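Side-chain contact in secreted protein ASP-2 (Necator americanus, PDB 1U53), which is a secreted pathogenesis-related-1 (CAP family) protein of a human hookworm and a vaccine antigen, its molecular role not firmly established: residues A[125-129]-A[130-134]. Residues are numbered along the deposited sequence; the frame is centred on the assembly and turned at random.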
loop_
_atom_site.group_PDB
_atom_site.type_symbol
_atom_site.label_atom_id
_atom_site.label_comp_id
_atom_site.label_asym_id
_atom_site.label_seq_id
_atom_site.Cartn_x
_atom_site.Cartn_y
_atom_site.Cartn_z
ATOM N N GLY A 125 12.729 8.350 12.758
ATOM C CA GLY A 125 13.804 7.439 12.346
ATOM C C GLY A 125 13.662 6.151 13.121
ATOM O O GLY A 125 13.811 5.050 12.577
ATOM N N GLY A 126 13.343 6.284 14.395
ATOM C CA GLY A 126 13.230 5.123 15.243
ATOM C C GLY A 126 12.111 4.239 14.755
ATOM O O GLY A 126 12.236 3.020 14.742
ATOM N N LEU A 127 11.019 4.854 14.329
ATOM C CA LEU A 127 9.870 4.049 13.908
ATOM C C LEU A 127 10.195 3.298 12.628
ATOM O O LEU A 127 9.992 2.081 12.527
ATOM C CB LEU A 127 8.615 4.910 13.755
ATOM C CG LEU A 127 7.398 4.110 13.273
ATOM C CD1 LEU A 127 7.078 2.933 14.187
ATOM C CD2 LEU A 127 6.208 5.062 13.116
ATOM N N PHE A 128 10.730 4.011 11.658
ATOM C CA PHE A 128 11.050 3.393 10.388
ATOM C C PHE A 128 12.026 2.245 10.592
ATOM O O PHE A 128 11.883 1.174 9.985
ATOM C CB PHE A 128 11.639 4.425 9.423
ATOM C CG PHE A 128 11.537 4.029 7.977
ATOM C CD1 PHE A 128 10.405 4.350 7.233
ATOM C CD2 PHE A 128 12.571 3.339 7.354
ATOM C CE1 PHE A 128 10.298 3.997 5.906
ATOM C CE2 PHE A 128 12.471 2.968 6.011
ATOM C CZ PHE A 128 11.329 3.293 5.285
ATOM N N SER A 129 13.012 2.460 11.456
ATOM C CA SER A 129 14.027 1.438 11.685
ATOM C C SER A 129 13.416 0.155 12.250
ATOM O O SER A 129 14.092 -0.873 12.323
ATOM C CB SER A 129 15.148 1.971 12.592
ATOM O OG SER A 129 14.689 2.164 13.917
ATOM N N ARG A 130 12.144 0.194 12.654
ATOM C CA ARG A 130 11.485 -1.029 13.112
ATOM C C ARG A 130 11.147 -1.944 11.929
ATOM O O ARG A 130 10.757 -3.105 12.119
ATOM C CB ARG A 130 10.210 -0.741 13.913
ATOM C CG ARG A 130 10.410 -0.276 15.363
ATOM C CD ARG A 130 9.082 -0.398 16.132
ATOM N NE ARG A 130 9.005 -1.625 16.935
ATOM C CZ ARG A 130 8.006 -1.898 17.775
ATOM N NH1 ARG A 130 7.004 -1.049 17.894
ATOM N NH2 ARG A 130 7.990 -3.023 18.483
ATOM N N GLY A 131 11.301 -1.411 10.729
ATOM C CA GLY A 131 10.984 -2.134 9.489
ATOM C C GLY A 131 9.497 -2.137 9.199
ATOM O O GLY A 131 8.921 -3.176 8.883
ATOM N N VAL A 132 8.865 -0.973 9.329
ATOM C CA VAL A 132 7.419 -0.890 9.096
ATOM C C VAL A 132 7.029 -0.062 7.884
ATOM O O VAL A 132 5.866 0.264 7.704
ATOM C CB VAL A 132 6.661 -0.393 10.332
ATOM C CG1 VAL A 132 6.702 -1.464 11.455
ATOM C CG2 VAL A 132 7.233 0.926 10.772
ATOM N N GLY A 133 8.012 0.302 7.059
ATOM C CA GLY A 133 7.763 1.281 6.026
ATOM C C GLY A 133 6.907 0.793 4.862
ATOM O O GLY A 133 6.352 1.597 4.109
ATOM N N HIS A 134 6.761 -0.517 4.714
ATOM C CA HIS A 134 5.840 -0.978 3.667
ATOM C C HIS A 134 4.404 -0.846 4.175
ATOM O O HIS A 134 3.520 -0.416 3.449
ATOM C CB HIS A 134 6.115 -2.426 3.254
ATOM C CG HIS A 134 7.514 -2.669 2.785
ATOM N ND1 HIS A 134 8.461 -3.288 3.577
ATOM C CD2 HIS A 134 8.126 -2.386 1.612
ATOM C CE1 HIS A 134 9.601 -3.375 2.904
ATOM N NE2 HIS A 134 9.427 -2.821 1.716
#
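Leu127 and Phe128 meet Arg130 to Gly133 in the glycine-containing turn that links the short helix 125-128 to helix 133-138 of the CAP fold. Two backbone bonds close the turn, each joining residues three apart in sequence (i+3 to i), as in a 3-10 type turn. Arg130 N donates to Leu127 O at 2.9 Å, and Gly131 N donates to Phe128 O at 2.8 Å. Both donors stand above the plane of the carbonyl they reach. Gly131 then leaves helical geometry with positive phi (79°), which favours glycine, and the chain swings round to Val132, the N-cap position of the next helix.

Two apolar contacts bridge the bend. Leu127 CD1 meets Val132 CG2 at 4.0 Å, the two side chains crossing at about a right angle. The same CG2 lies 3.5 Å from Leu127 O. A Val132 chi1 of -69° swings CG1 away from the carbonyl and leaves CG2 facing Leu127. Phe128 reaches forward past the turn, and its CE1 comes to 3.7 Å from Gly133 CA. The ring meets this CA obliquely, and Gly133 has no side chain to hold it off. Phe128 also touches Leu123 and Asn168, and Val132 touches Val117.

Ser129 turns its hydroxyl back onto the helix. OG donates to Gly126 O at 2.7 Å, from above the carbonyl plane; chi1 of 70° folds OG back over the backbone to reach it. Arg130 lays CB against Leu127 O at 3.2 Å.

Leu127 and Val132 thus form a small buried apolar pair, while the Phe128 ring runs beside Gly133 without enclosing the bend. Three successive carbonyls are satisfied, one by a hydroxyl and two by backbone N-H groups, which probably keeps the bend rigid although much of it faces solvent.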